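Local structure of lactate racemase (Thermoanaerobacterium thermosaccharolyticum, 2YJG) at residues L147-K152 with H221-Y226; E168-P173 with V239-S244; S202-N207 with R348-T353; F235-V240 with V248-G253. The protein catalyses the interconversion of D- and L-lactate with the help of a nickel-pincer nucleotide cofactor, and works as a homodimer. All blocks are in the same frame, centred on the assembly; numbering follows the deposited sequence.

How the contacts relate
Contacts 2 and 4 are two seams of one mixed sheet: both use strand 233-241, share Val239 and Val240, and have centres 9 Å apart. Contacts 1 and 3 adjoin, centres 14 Å apart, where Phe204 CZ lies 3.6 Å from Asp223 OD2. Helix 219-230 of contact 1 leads into strand 233-241, yet the centres of contacts 1 and 2 are 25 Å apart. Residues that bind the cofactor by similarity lie close to these contacts: the side chain of Lys184 is about 8 Å from that of Phe170 in contact 2 and about 10 Å from that of Asp223 in contact 1, while that of His200 is about 4 Å from that of Thr353 in contact 3.

Contact 1 (L147-K152 with H221-Y226); sequences LPSGGK and HRDMIY
The carboxylate of Asp223 is gripped by two groups of Ser149. The hydroxyl Ser149 OG donates to Asp223 OD2 over a very short 2.5 Å, while the backbone Ser149 N reaches Asp223 OD1 at 3.2 Å, on the syn lone pair, through a bent N-H...O angle of 143°. One residue thus takes both oxygens, which should fix the rotation of the carboxylate. The serine oxygen sits between its own backbone N and carbonyl carbon, a setting that brings OG round to the same acceptor group as the amide. Residues 147-150 form a type I beta turn, closed by Gly150 N to Leu147 O, in the loop between strands 141-146 and 152-156; the turn docks against the flank of helix 219-230, using Arg222, Asp223 and Tyr226. Pro148 carries most of the apolar contact. Its CD lies over one face of the Tyr226 ring, 3.7 Å from the ring centroid and 26° off the normal, a CH-pi contact displaced toward the CG end of the ring. Tyr226 CG is anti to its backbone N (chi1 -176°), which carries the ring out beneath the proline. On the other flank Pro148 CB rests over a face of the Arg222 guanidinium, 3.4 Å from Arg222 NE. The side chains of Leu147 and Asp223 cross at about a right angle, and Leu147 CD2 reaches Tyr226 CD1 at 3.9 Å. Phe204 of helix 202-206 packs against both Ser149 and Asp223.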
loop_
_atom_site.group_PDB
_atom_site.type_symbol
_atom_site.label_atom_id
_atom_site.label_comp_id
_atom_site.label_asym_id
_atom_site.label_seq_id
_atom_site.Cartn_x
_atom_site.Cartn_y
_atom_site.Cartn_z
ATOM N N LEU A 147 25.161 -2.543 -26.744
ATOM C CA LEU A 147 24.633 -1.270 -27.198
ATOM C C LEU A 147 25.527 -0.755 -28.329
ATOM O O LEU A 147 26.685 -1.221 -28.458
ATOM C CB LEU A 147 24.638 -0.296 -26.024
ATOM C CG LEU A 147 23.715 -0.599 -24.833
ATOM C CD1 LEU A 147 24.183 -0.013 -23.527
ATOM C CD2 LEU A 147 22.254 -0.095 -25.145
ATOM N N PRO A 148 25.030 0.227 -29.110
ATOM C CA PRO A 148 25.860 0.893 -30.117
ATOM C C PRO A 148 27.238 1.353 -29.637
ATOM O O PRO A 148 28.208 1.275 -30.409
ATOM C CB PRO A 148 25.001 2.085 -30.539
ATOM C CG PRO A 148 23.629 1.640 -30.359
ATOM C CD PRO A 148 23.634 0.675 -29.198
ATOM N N SER A 149 27.337 1.807 -28.391
ATOM C CA SER A 149 28.600 2.220 -27.808
ATOM C C SER A 149 29.526 1.056 -27.487
ATOM O O SER A 149 30.676 1.261 -27.115
ATOM C CB SER A 149 28.344 2.952 -26.509
ATOM O OG SER A 149 27.592 2.123 -25.632
ATOM N N GLY A 150 29.008 -0.159 -27.568
ATOM C CA GLY A 150 29.760 -1.355 -27.183
ATOM C C GLY A 150 29.433 -1.915 -25.799
ATOM O O GLY A 150 29.781 -3.049 -25.510
ATOM N N GLY A 151 28.767 -1.142 -24.939
ATOM C CA GLY A 151 28.412 -1.630 -23.597
ATOM C C GLY A 151 27.344 -2.726 -23.520
ATOM O O GLY A 151 26.386 -2.768 -24.314
ATOM N N LYS A 152 27.487 -3.595 -22.527
ATOM C CA LYS A 152 26.427 -4.555 -22.215
ATOM C C LYS A 152 25.134 -3.819 -21.796
ATOM O O LYS A 152 25.196 -2.688 -21.273
ATOM C CB LYS A 152 26.849 -5.440 -21.053
ATOM C CG LYS A 152 27.735 -6.592 -21.427
ATOM C CD LYS A 152 28.173 -7.356 -20.162
ATOM C CE LYS A 152 29.415 -8.166 -20.433
ATOM N NZ LYS A 152 29.249 -8.804 -21.744
ATOM N N HIS A 221 21.304 9.343 -25.780
ATOM C CA HIS A 221 20.007 9.057 -26.385
ATOM C C HIS A 221 20.083 7.896 -27.356
ATOM O O HIS A 221 19.225 6.989 -27.367
ATOM C CB HIS A 221 19.492 10.299 -27.072
ATOM C CG HIS A 221 18.196 10.098 -27.780
ATOM N ND1 HIS A 221 17.025 9.789 -27.119
ATOM C CD2 HIS A 221 17.900 10.138 -29.092
ATOM C CE1 HIS A 221 16.059 9.679 -28.008
ATOM N NE2 HIS A 221 16.562 9.889 -29.213
ATOM N N ARG A 222 21.147 7.836 -28.138
ATOM C CA ARG A 222 21.326 6.692 -29.052
ATOM C C ARG A 222 21.360 5.339 -28.331
ATOM O O ARG A 222 20.724 4.379 -28.778
ATOM C CB ARG A 222 22.639 6.899 -29.866
ATOM C CG ARG A 222 22.906 5.784 -30.876
ATOM C CD ARG A 222 24.263 5.933 -31.661
ATOM N NE ARG A 222 24.492 4.782 -32.565
ATOM C CZ ARG A 222 25.668 4.449 -33.134
ATOM N NH1 ARG A 222 26.788 5.139 -32.894
ATOM N NH2 ARG A 222 25.734 3.400 -33.951
ATOM N N ASP A 223 22.130 5.236 -27.246
ATOM C CA ASP A 223 22.139 4.004 -26.423
ATOM C C ASP A 223 20.772 3.701 -25.824
ATOM O O ASP A 223 20.376 2.526 -25.794
ATOM C CB ASP A 223 23.260 4.033 -25.345
ATOM C CG ASP A 223 24.613 3.480 -25.884
ATOM O OD1 ASP A 223 24.779 3.323 -27.145
ATOM O OD2 ASP A 223 25.459 3.197 -25.050
ATOM N N MET A 224 20.039 4.739 -25.367
ATOM C CA MET A 224 18.734 4.545 -24.767
ATOM C C MET A 224 17.728 4.004 -25.765
ATOM O O MET A 224 16.904 3.140 -25.438
ATOM C CB MET A 224 18.236 5.883 -24.192
ATOM C CG MET A 224 19.084 6.470 -23.040
ATOM S SD MET A 224 18.425 8.130 -22.644
ATOM C CE MET A 224 19.280 8.518 -21.046
ATOM N N ILE A 225 17.783 4.538 -26.975
ATOM C CA ILE A 225 16.873 4.183 -28.062
ATOM C C ILE A 225 17.092 2.710 -28.407
ATOM O O ILE A 225 16.129 1.932 -28.553
ATOM C CB ILE A 225 17.086 5.116 -29.245
ATOM C CG1 ILE A 225 16.417 6.469 -28.950
ATOM C CG2 ILE A 225 16.608 4.479 -30.558
ATOM C CD1 ILE A 225 14.945 6.401 -28.785
ATOM N N TYR A 226 18.367 2.332 -28.494
ATOM C CA TYR A 226 18.687 0.940 -28.798
ATOM C C TYR A 226 18.254 0.017 -27.694
ATOM O O TYR A 226 17.648 -1.047 -27.980
ATOM C CB TYR A 226 20.153 0.787 -29.052
ATOM C CG TYR A 226 20.568 -0.592 -29.460
ATOM C CD1 TYR A 226 20.882 -1.586 -28.511
ATOM C CD2 TYR A 226 20.754 -0.888 -30.807
ATOM C CE1 TYR A 226 21.342 -2.845 -28.933
ATOM C CE2 TYR A 226 21.212 -2.112 -31.213
ATOM C CZ TYR A 226 21.487 -3.086 -30.296
ATOM O OH TYR A 226 21.912 -4.300 -30.812
#

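Contact 2 (E168-P173 with V239-S244); sequences EGFIEP and VVIDSS
Val239 uses both its N and its O toward strand 168-170, bonding to the residues before and after Phe170. Val239 N donates to Gly169 O at 3.0 Å, and Ile171 N donates to Val239 O at 2.9 Å, nearly in line with the carbonyl bond although the angle at hydrogen is only 142°. This is the pattern of a parallel bridge, here pairing Phe170 with Val239. Phe170 CA also brings its hydrogen to Val239 O at 3.1 Å. The short strand axes diverge by 32°, and the next link is a water, which donates to Ile171 O and accepts from Ile241 N, both at 2.9 Å.

The apolar contacts are looser. Phe170 CB meets Val239 CG2 at 3.9 Å on the face of the sheet that carries these two residues. Phe170 CG stands between its backbone N and carbonyl carbon (chi1 79°), which sets the ring where CD2 comes 4.1 Å from Ile241 CD1, the side chains crossing obliquely. A sulfate lies near the ring.

The chemistry implies a join held chiefly by main-chain bonds, direct at Val239 and water-bridged beyond it, with only loose apolar contact; the ring of Phe170 lies beside Arg75, probably at the cofactor pocket.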
loop_
_atom_site.group_PDB
_atom_site.type_symbol
_atom_site.label_atom_id
_atom_site.label_comp_id
_atom_site.label_asym_id
_atom_site.label_seq_id
_atom_site.Cartn_x
_atom_site.Cartn_y
_atom_site.Cartn_z
ATOM N N GLU A 168 4.723 4.196 -19.295
ATOM C CA GLU A 168 4.205 5.513 -19.213
ATOM C C GLU A 168 5.290 6.440 -18.693
ATOM O O GLU A 168 6.330 6.012 -18.169
ATOM C CB GLU A 168 2.958 5.599 -18.368
ATOM C CG GLU A 168 3.130 5.299 -16.889
ATOM C CD GLU A 168 2.037 5.924 -16.015
ATOM O OE1 GLU A 168 1.064 6.481 -16.577
ATOM O OE2 GLU A 168 2.159 5.867 -14.760
ATOM N N GLY A 169 5.070 7.729 -18.870
ATOM C CA GLY A 169 6.100 8.709 -18.490
ATOM C C GLY A 169 5.631 10.125 -18.762
ATOM O O GLY A 169 4.463 10.349 -19.102
ATOM N N PHE A 170 6.551 11.084 -18.680
ATOM C CA PHE A 170 6.247 12.481 -19.054
ATOM C C PHE A 170 7.448 13.080 -19.808
ATOM O O PHE A 170 8.620 12.526 -19.741
ATOM C CB PHE A 170 5.898 13.323 -17.822
ATOM C CG PHE A 170 7.055 13.760 -17.054
ATOM C CD1 PHE A 170 7.952 12.858 -16.542
ATOM C CD2 PHE A 170 7.273 15.087 -16.842
ATOM C CE1 PHE A 170 9.064 13.305 -15.889
ATOM C CE2 PHE A 170 8.354 15.510 -16.150
ATOM C CZ PHE A 170 9.240 14.615 -15.688
ATOM N N ILE A 171 7.187 14.170 -20.517
ATOM C CA ILE A 171 8.200 14.728 -21.422
ATOM C C ILE A 171 8.510 16.166 -21.044
ATOM O O ILE A 171 7.590 17.003 -21.022
ATOM C CB ILE A 171 7.751 14.673 -22.899
ATOM C CG1 ILE A 171 7.641 13.274 -23.413
ATOM C CG2 ILE A 171 8.786 15.456 -23.751
ATOM C CD1 ILE A 171 6.855 13.117 -24.728
ATOM N N GLU A 172 9.763 16.494 -20.729
ATOM C CA GLU A 172 10.172 17.876 -20.426
ATOM C C GLU A 172 11.649 17.929 -20.860
ATOM O O GLU A 172 12.269 16.880 -21.076
ATOM C CB GLU A 172 10.054 18.218 -18.939
ATOM C CG GLU A 172 11.095 17.461 -18.059
ATOM C CD GLU A 172 10.932 17.710 -16.553
ATOM O OE1 GLU A 172 9.934 18.362 -16.134
ATOM O OE2 GLU A 172 11.816 17.206 -15.808
ATOM N N PRO A 173 12.247 19.122 -20.922
ATOM C CA PRO A 173 13.607 19.153 -21.406
ATOM C C PRO A 173 14.521 18.497 -20.406
ATOM O O PRO A 173 14.206 18.477 -19.227
ATOM C CB PRO A 173 13.908 20.653 -21.455
ATOM C CG PRO A 173 12.551 21.291 -21.662
ATOM C CD PRO A 173 11.666 20.469 -20.844
ATOM N N VAL A 239 2.832 11.975 -21.025
ATOM C CA VAL A 239 2.127 13.207 -20.829
ATOM C C VAL A 239 3.092 14.397 -20.809
ATOM O O VAL A 239 4.309 14.260 -20.657
ATOM C CB VAL A 239 1.251 13.196 -19.566
ATOM C CG1 VAL A 239 0.044 12.233 -19.702
ATOM C CG2 VAL A 239 2.049 12.914 -18.292
ATOM N N VAL A 240 2.511 15.555 -21.046
ATOM C CA VAL A 240 3.181 16.819 -20.860
ATOM C C VAL A 240 2.353 17.503 -19.792
ATOM O O VAL A 240 1.135 17.570 -19.877
ATOM C CB VAL A 240 3.251 17.611 -22.107
ATOM C CG1 VAL A 240 3.858 18.976 -21.793
ATOM C CG2 VAL A 240 4.084 16.861 -23.192
ATOM N N ILE A 241 3.022 18.023 -18.782
ATOM C CA ILE A 241 2.338 18.556 -17.632
ATOM C C ILE A 241 2.820 20.003 -17.384
ATOM O O ILE A 241 3.935 20.363 -17.759
ATOM C CB ILE A 241 2.533 17.644 -16.365
ATOM C CG1 ILE A 241 4.014 17.540 -15.957
ATOM C CG2 ILE A 241 1.991 16.227 -16.590
ATOM C CD1 ILE A 241 4.337 16.852 -14.515
ATOM N N ASP A 242 1.965 20.810 -16.758
ATOM C CA ASP A 242 2.310 22.183 -16.419
ATOM C C ASP A 242 2.996 22.247 -15.059
ATOM O O ASP A 242 3.232 21.214 -14.429
ATOM C CB ASP A 242 1.063 23.097 -16.532
ATOM C CG ASP A 242 -0.013 22.818 -15.488
ATOM O OD1 ASP A 242 0.221 22.091 -14.514
ATOM O OD2 ASP A 242 -1.157 23.339 -15.656
ATOM N N SER A 243 3.347 23.455 -14.612
ATOM C CA SER A 243 3.898 23.663 -13.240
ATOM C C SER A 243 3.170 22.926 -12.121
ATOM O O SER A 243 3.791 22.294 -11.247
ATOM C CB SER A 243 3.877 25.153 -12.896
ATOM O OG SER A 243 4.040 25.895 -14.077
ATOM N N SER A 244 1.842 22.992 -12.185
ATOM C CA SER A 244 0.951 22.371 -11.197
ATOM C C SER A 244 0.883 20.854 -11.251
ATOM O O SER A 244 0.220 20.237 -10.412
ATOM C CB SER A 244 -0.468 22.914 -11.409
ATOM O OG SER A 244 -0.444 24.320 -11.694
HETATM O O HOH W 1 5.886 17.688 -18.722
#

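Contact 3 (S202-N207 with R348-T353); sequences SEFIKN and RGRDET
The first turn of helix 202-206 faces the loop 348-353, whose Gly349-Glu352 is a type I beta turn; the CA atoms of Ser202 and Arg348 are 6.4 Å apart. Ser202 OG donates to Arg348 O at 2.8 Å, in the carbonyl plane; its chi1 of 67° points OG at that carbonyl. An alanine in place of Ser202 removes the hydroxyl and is likely to leave Arg348 O without its direct tie to the helix. Two waters extend the link: one accepts from Ser202 N and donates to Gly349 O, the other accepts from Glu203 N and donates to Arg348 O.

Glu203 and Arg350 form a salt bridge, Glu203 OE1 to Arg350 NH1 at 2.8 Å. The oxygen lies over a face of the guanidinium, with the two planes 51° apart, so the attraction is of charge alone. Phe204 CE1 comes to the guanidinium edge, 3.6 Å from Arg350 NH2, the planes being 84° apart. Within the loop, Arg348 NE and NH2 grip Glu352 O side-on, each at 2.9 Å.

The contact bridges the N-terminal and C-terminal family regions: Ser202 also touches Ile345 of helix 338-346, its carbonyl accepts from Gln361 of helix 357-369, and Phe204 packs on helix 219-230.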
loop_
_atom_site.group_PDB
_atom_site.type_symbol
_atom_site.label_atom_id
_atom_site.label_comp_id
_atom_site.label_asym_id
_atom_site.label_seq_id
_atom_site.Cartn_x
_atom_site.Cartn_y
_atom_site.Cartn_z
ATOM N N SER A 202 31.994 9.923 -18.862
ATOM C CA SER A 202 32.608 11.205 -19.242
ATOM C C SER A 202 32.679 11.443 -20.774
ATOM O O SER A 202 32.520 12.578 -21.227
ATOM C CB SER A 202 33.984 11.384 -18.664
ATOM O OG SER A 202 34.860 10.451 -19.258
ATOM N N GLU A 203 32.880 10.371 -21.539
ATOM C CA GLU A 203 32.938 10.471 -22.993
ATOM C C GLU A 203 31.609 10.920 -23.575
ATOM O O GLU A 203 31.548 11.744 -24.510
ATOM C CB GLU A 203 33.276 9.111 -23.607
ATOM C CG GLU A 203 33.593 9.225 -25.057
ATOM C CD GLU A 203 34.297 7.972 -25.586
ATOM O OE1 GLU A 203 34.622 7.061 -24.780
ATOM O OE2 GLU A 203 34.462 7.900 -26.816
ATOM N N PHE A 204 30.537 10.367 -23.025
ATOM C CA PHE A 204 29.168 10.729 -23.448
ATOM C C PHE A 204 28.870 12.162 -23.036
ATOM O O PHE A 204 28.409 12.999 -23.824
ATOM C CB PHE A 204 28.180 9.798 -22.792
ATOM C CG PHE A 204 27.972 8.480 -23.538
ATOM C CD1 PHE A 204 28.782 8.080 -24.580
ATOM C CD2 PHE A 204 26.949 7.634 -23.136
ATOM C CE1 PHE A 204 28.547 6.912 -25.259
ATOM C CE2 PHE A 204 26.674 6.493 -23.834
ATOM C CZ PHE A 204 27.483 6.117 -24.904
ATOM N N ILE A 205 29.173 12.478 -21.780
ATOM C CA ILE A 205 28.815 13.827 -21.277
ATOM C C ILE A 205 29.575 14.953 -22.032
ATOM O O ILE A 205 29.092 16.070 -22.184
ATOM C CB ILE A 205 29.005 13.883 -19.778
ATOM C CG1 ILE A 205 28.025 12.944 -19.074
ATOM C CG2 ILE A 205 28.861 15.324 -19.235
ATOM C CD1 ILE A 205 26.532 13.351 -19.098
ATOM N N LYS A 206 30.778 14.661 -22.466
ATOM C CA LYS A 206 31.594 15.612 -23.215
ATOM C C LYS A 206 31.137 15.832 -24.631
ATOM O O LYS A 206 31.513 16.836 -25.283
ATOM C CB LYS A 206 33.081 15.193 -23.213
ATOM C CG LYS A 206 34.012 16.046 -24.076
ATOM C CD LYS A 206 34.657 17.244 -23.372
ATOM C CE LYS A 206 35.994 17.677 -24.039
ATOM N NZ LYS A 206 36.744 18.816 -23.359
ATOM N N ASN A 207 30.300 14.941 -25.144
ATOM C CA ASN A 207 29.875 15.067 -26.532
ATOM C C ASN A 207 29.090 16.358 -26.719
ATOM O O ASN A 207 28.284 16.710 -25.891
ATOM C CB ASN A 207 29.045 13.848 -26.907
ATOM C CG ASN A 207 28.671 13.810 -28.358
ATOM O OD1 ASN A 207 27.792 14.552 -28.801
ATOM N ND2 ASN A 207 29.289 12.849 -29.126
ATOM N N ARG A 348 38.360 9.419 -16.839
ATOM C CA ARG A 348 37.594 8.253 -16.412
ATOM C C ARG A 348 36.950 7.561 -17.595
ATOM O O ARG A 348 36.227 8.186 -18.373
ATOM C CB ARG A 348 36.560 8.657 -15.314
ATOM C CG ARG A 348 37.178 9.347 -14.108
ATOM C CD ARG A 348 36.257 9.529 -12.965
ATOM N NE ARG A 348 35.952 8.224 -12.361
ATOM C CZ ARG A 348 36.764 7.559 -11.555
ATOM N NH1 ARG A 348 37.885 8.117 -11.182
ATOM N NH2 ARG A 348 36.436 6.332 -11.130
ATOM N N GLY A 349 37.240 6.256 -17.771
ATOM C CA GLY A 349 36.681 5.493 -18.854
ATOM C C GLY A 349 35.198 5.157 -18.718
ATOM O O GLY A 349 34.542 5.476 -17.670
ATOM N N ARG A 350 34.702 4.430 -19.719
ATOM C CA ARG A 350 33.264 4.147 -19.828
ATOM C C ARG A 350 32.752 3.304 -18.647
ATOM O O ARG A 350 31.601 3.518 -18.182
ATOM C CB ARG A 350 32.927 3.383 -21.113
ATOM C CG ARG A 350 33.104 4.161 -22.405
ATOM C CD ARG A 350 32.428 3.393 -23.543
ATOM N NE ARG A 350 31.779 4.273 -24.500
ATOM C CZ ARG A 350 32.377 4.815 -25.549
ATOM N NH1 ARG A 350 33.669 4.586 -25.782
ATOM N NH2 ARG A 350 31.686 5.601 -26.371
ATOM N N ASP A 351 33.631 2.418 -18.122
ATOM C CA ASP A 351 33.283 1.583 -16.971
ATOM C C ASP A 351 33.746 2.058 -15.626
ATOM O O ASP A 351 33.765 1.278 -14.661
ATOM C CB ASP A 351 33.830 0.151 -17.197
ATOM C CG ASP A 351 35.347 0.109 -17.521
ATOM O OD1 ASP A 351 36.012 1.165 -17.934
ATOM O OD2 ASP A 351 35.852 -1.059 -17.438
ATOM N N GLU A 352 34.137 3.331 -15.529
ATOM C CA GLU A 352 34.709 3.879 -14.353
ATOM C C GLU A 352 33.866 5.057 -13.829
ATOM O O GLU A 352 34.319 5.879 -13.041
ATOM C CB GLU A 352 36.116 4.347 -14.669
ATOM C CG GLU A 352 36.989 3.169 -15.090
ATOM C CD GLU A 352 38.420 3.524 -15.433
ATOM O OE1 GLU A 352 38.712 4.711 -15.754
ATOM O OE2 GLU A 352 39.274 2.610 -15.304
ATOM N N THR A 353 32.659 5.149 -14.339
ATOM C CA THR A 353 31.794 6.287 -13.971
ATOM C C THR A 353 31.275 6.107 -12.547
ATOM O O THR A 353 30.696 5.114 -12.201
ATOM C CB THR A 353 30.615 6.393 -14.945
ATOM O OG1 THR A 353 31.079 6.341 -16.308
ATOM C CG2 THR A 353 29.862 7.687 -14.654
HETATM O O HOH W 2 33.149 7.880 -17.045
HETATM O O HOH W 3 34.132 7.802 -20.568
#

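Contact 4 (F235-V240 with V248-G253); sequences FILNVV and VNAFAG
A beta hairpin, strand 233-241 followed by strand 247-253, contains this contact, and its two short strand axes run antiparallel at 179° with a closest approach of 4.6 Å. Main-chain bonds pair Ile236 with Gly253 and Asn238 with Phe251 in both directions; the shortest, Asn238 N to Phe251 O, measures 2.8 Å. At the far end Val240 N donates to Asn249 O, while Val240 O accepts from Val248 N at 2.9 Å and weakly from Asn249 N at 3.4 Å. Val248 and Asn249 thus both face Val240, a classic beta bulge.

Phe235 has CG anti to its backbone N (chi1 -169°), which turns its ring across to the partner strand. Gly253 CA sits over the ring face, 4.0 Å from the centroid and 28° off the normal, and Ala252 CB approaches Phe235 CZ at 3.9 Å. Replacing Phe235 with a serine would probably uncover Gly253 CA and the methyl of Ala252, opening a gap beside the strand end. On the face carrying Leu237, Val239, Ala250 and Ala252, these side chains meet under helices 39-48 and 79-91. On the face carrying Val240 and Phe251, Val240 CG2 meets the ring edge at Phe251 CE1, 3.8 Å away, beneath helix 257-270.

Helices on both faces make this a three-layer alpha/beta/alpha sandwich, in which the hairpin adds an antiparallel outermost strand, 247-253, to an otherwise parallel sheet.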
loop_
_atom_site.group_PDB
_atom_site.type_symbol
_atom_site.label_atom_id
_atom_site.label_comp_id
_atom_site.label_asym_id
_atom_site.label_seq_id
_atom_site.Cartn_x
_atom_site.Cartn_y
_atom_site.Cartn_z
ATOM N N PHE A 235 4.683 -0.026 -26.704
ATOM C CA PHE A 235 3.717 1.068 -26.598
ATOM C C PHE A 235 4.110 1.947 -25.397
ATOM O O PHE A 235 4.493 1.413 -24.330
ATOM C CB PHE A 235 2.311 0.489 -26.383
ATOM C CG PHE A 235 1.200 1.471 -26.511
ATOM C CD1 PHE A 235 0.761 2.207 -25.418
ATOM C CD2 PHE A 235 0.527 1.615 -27.712
ATOM C CE1 PHE A 235 -0.287 3.086 -25.558
ATOM C CE2 PHE A 235 -0.490 2.464 -27.834
ATOM C CZ PHE A 235 -0.926 3.174 -26.753
ATOM N N ILE A 236 3.987 3.268 -25.598
ATOM C CA ILE A 236 4.115 4.250 -24.517
ATOM C C ILE A 236 2.897 5.201 -24.420
ATOM O O ILE A 236 2.122 5.377 -25.411
ATOM C CB ILE A 236 5.423 5.045 -24.636
ATOM C CG1 ILE A 236 5.336 6.085 -25.765
ATOM C CG2 ILE A 236 6.661 4.072 -24.761
ATOM C CD1 ILE A 236 6.541 7.110 -25.750
ATOM N N LEU A 237 2.687 5.765 -23.228
ATOM C CA LEU A 237 1.759 6.898 -23.032
ATOM C C LEU A 237 2.657 7.869 -22.316
ATOM O O LEU A 237 3.163 7.559 -21.233
ATOM C CB LEU A 237 0.546 6.531 -22.181
ATOM C CG LEU A 237 -0.212 7.735 -21.612
ATOM C CD1 LEU A 237 -0.858 8.519 -22.758
ATOM C CD2 LEU A 237 -1.206 7.422 -20.518
ATOM N N ASN A 238 2.940 8.995 -22.939
ATOM C CA ASN A 238 3.716 10.059 -22.249
ATOM C C ASN A 238 2.897 11.354 -22.190
ATOM O O ASN A 238 2.347 11.762 -23.199
ATOM C CB ASN A 238 5.021 10.356 -22.982
ATOM C CG ASN A 238 6.131 9.381 -22.690
ATOM O OD1 ASN A 238 5.974 8.338 -22.030
ATOM N ND2 ASN A 238 7.275 9.711 -23.212
ATOM N N VAL A 239 2.832 11.975 -21.025
ATOM C CA VAL A 239 2.127 13.207 -20.829
ATOM C C VAL A 239 3.092 14.397 -20.809
ATOM O O VAL A 239 4.309 14.260 -20.657
ATOM C CB VAL A 239 1.251 13.196 -19.566
ATOM C CG1 VAL A 239 0.044 12.233 -19.702
ATOM C CG2 VAL A 239 2.049 12.914 -18.292
ATOM N N VAL A 240 2.511 15.555 -21.046
ATOM C CA VAL A 240 3.181 16.819 -20.860
ATOM C C VAL A 240 2.353 17.503 -19.792
ATOM O O VAL A 240 1.135 17.570 -19.877
ATOM C CB VAL A 240 3.251 17.611 -22.107
ATOM C CG1 VAL A 240 3.858 18.976 -21.793
ATOM C CG2 VAL A 240 4.084 16.861 -23.192
ATOM N N VAL A 248 -1.564 18.602 -19.701
ATOM C CA VAL A 248 -1.960 19.560 -20.763
ATOM C C VAL A 248 -1.904 19.000 -22.184
ATOM O O VAL A 248 -2.502 19.555 -23.137
ATOM C CB VAL A 248 -1.182 20.884 -20.651
ATOM C CG1 VAL A 248 -1.485 21.560 -19.351
ATOM C CG2 VAL A 248 0.321 20.649 -20.810
ATOM N N ASN A 249 -1.217 17.884 -22.357
ATOM C CA ASN A 249 -1.196 17.126 -23.587
ATOM C C ASN A 249 -0.704 15.702 -23.259
ATOM O O ASN A 249 -0.149 15.435 -22.189
ATOM C CB ASN A 249 -0.269 17.783 -24.628
ATOM C CG ASN A 249 -0.716 17.581 -26.102
ATOM O OD1 ASN A 249 -1.477 16.674 -26.471
ATOM N ND2 ASN A 249 -0.190 18.430 -26.951
ATOM N N ALA A 250 -0.830 14.849 -24.242
ATOM C CA ALA A 250 -0.511 13.443 -24.148
ATOM C C ALA A 250 -0.310 12.821 -25.506
ATOM O O ALA A 250 -1.001 13.196 -26.504
ATOM C CB ALA A 250 -1.618 12.699 -23.362
ATOM N N PHE A 251 0.645 11.887 -25.555
ATOM C CA PHE A 251 1.117 11.232 -26.759
ATOM C C PHE A 251 1.274 9.746 -26.458
ATOM O O PHE A 251 1.924 9.392 -25.485
ATOM C CB PHE A 251 2.464 11.844 -27.204
ATOM C CG PHE A 251 2.405 13.310 -27.362
ATOM C CD1 PHE A 251 2.519 14.133 -26.268
ATOM C CD2 PHE A 251 2.125 13.899 -28.637
ATOM C CE1 PHE A 251 2.399 15.529 -26.385
ATOM C CE2 PHE A 251 2.029 15.268 -28.742
ATOM C CZ PHE A 251 2.166 16.087 -27.607
ATOM N N ALA A 252 0.745 8.900 -27.339
ATOM C CA ALA A 252 0.701 7.478 -27.149
ATOM C C ALA A 252 1.032 6.758 -28.439
ATOM O O ALA A 252 0.689 7.257 -29.543
ATOM C CB ALA A 252 -0.697 7.070 -26.638
ATOM N N GLY A 253 1.654 5.589 -28.299
ATOM C CA GLY A 253 1.938 4.672 -29.398
ATOM C C GLY A 253 3.366 4.216 -29.429
ATOM O O GLY A 253 3.916 3.829 -28.397
#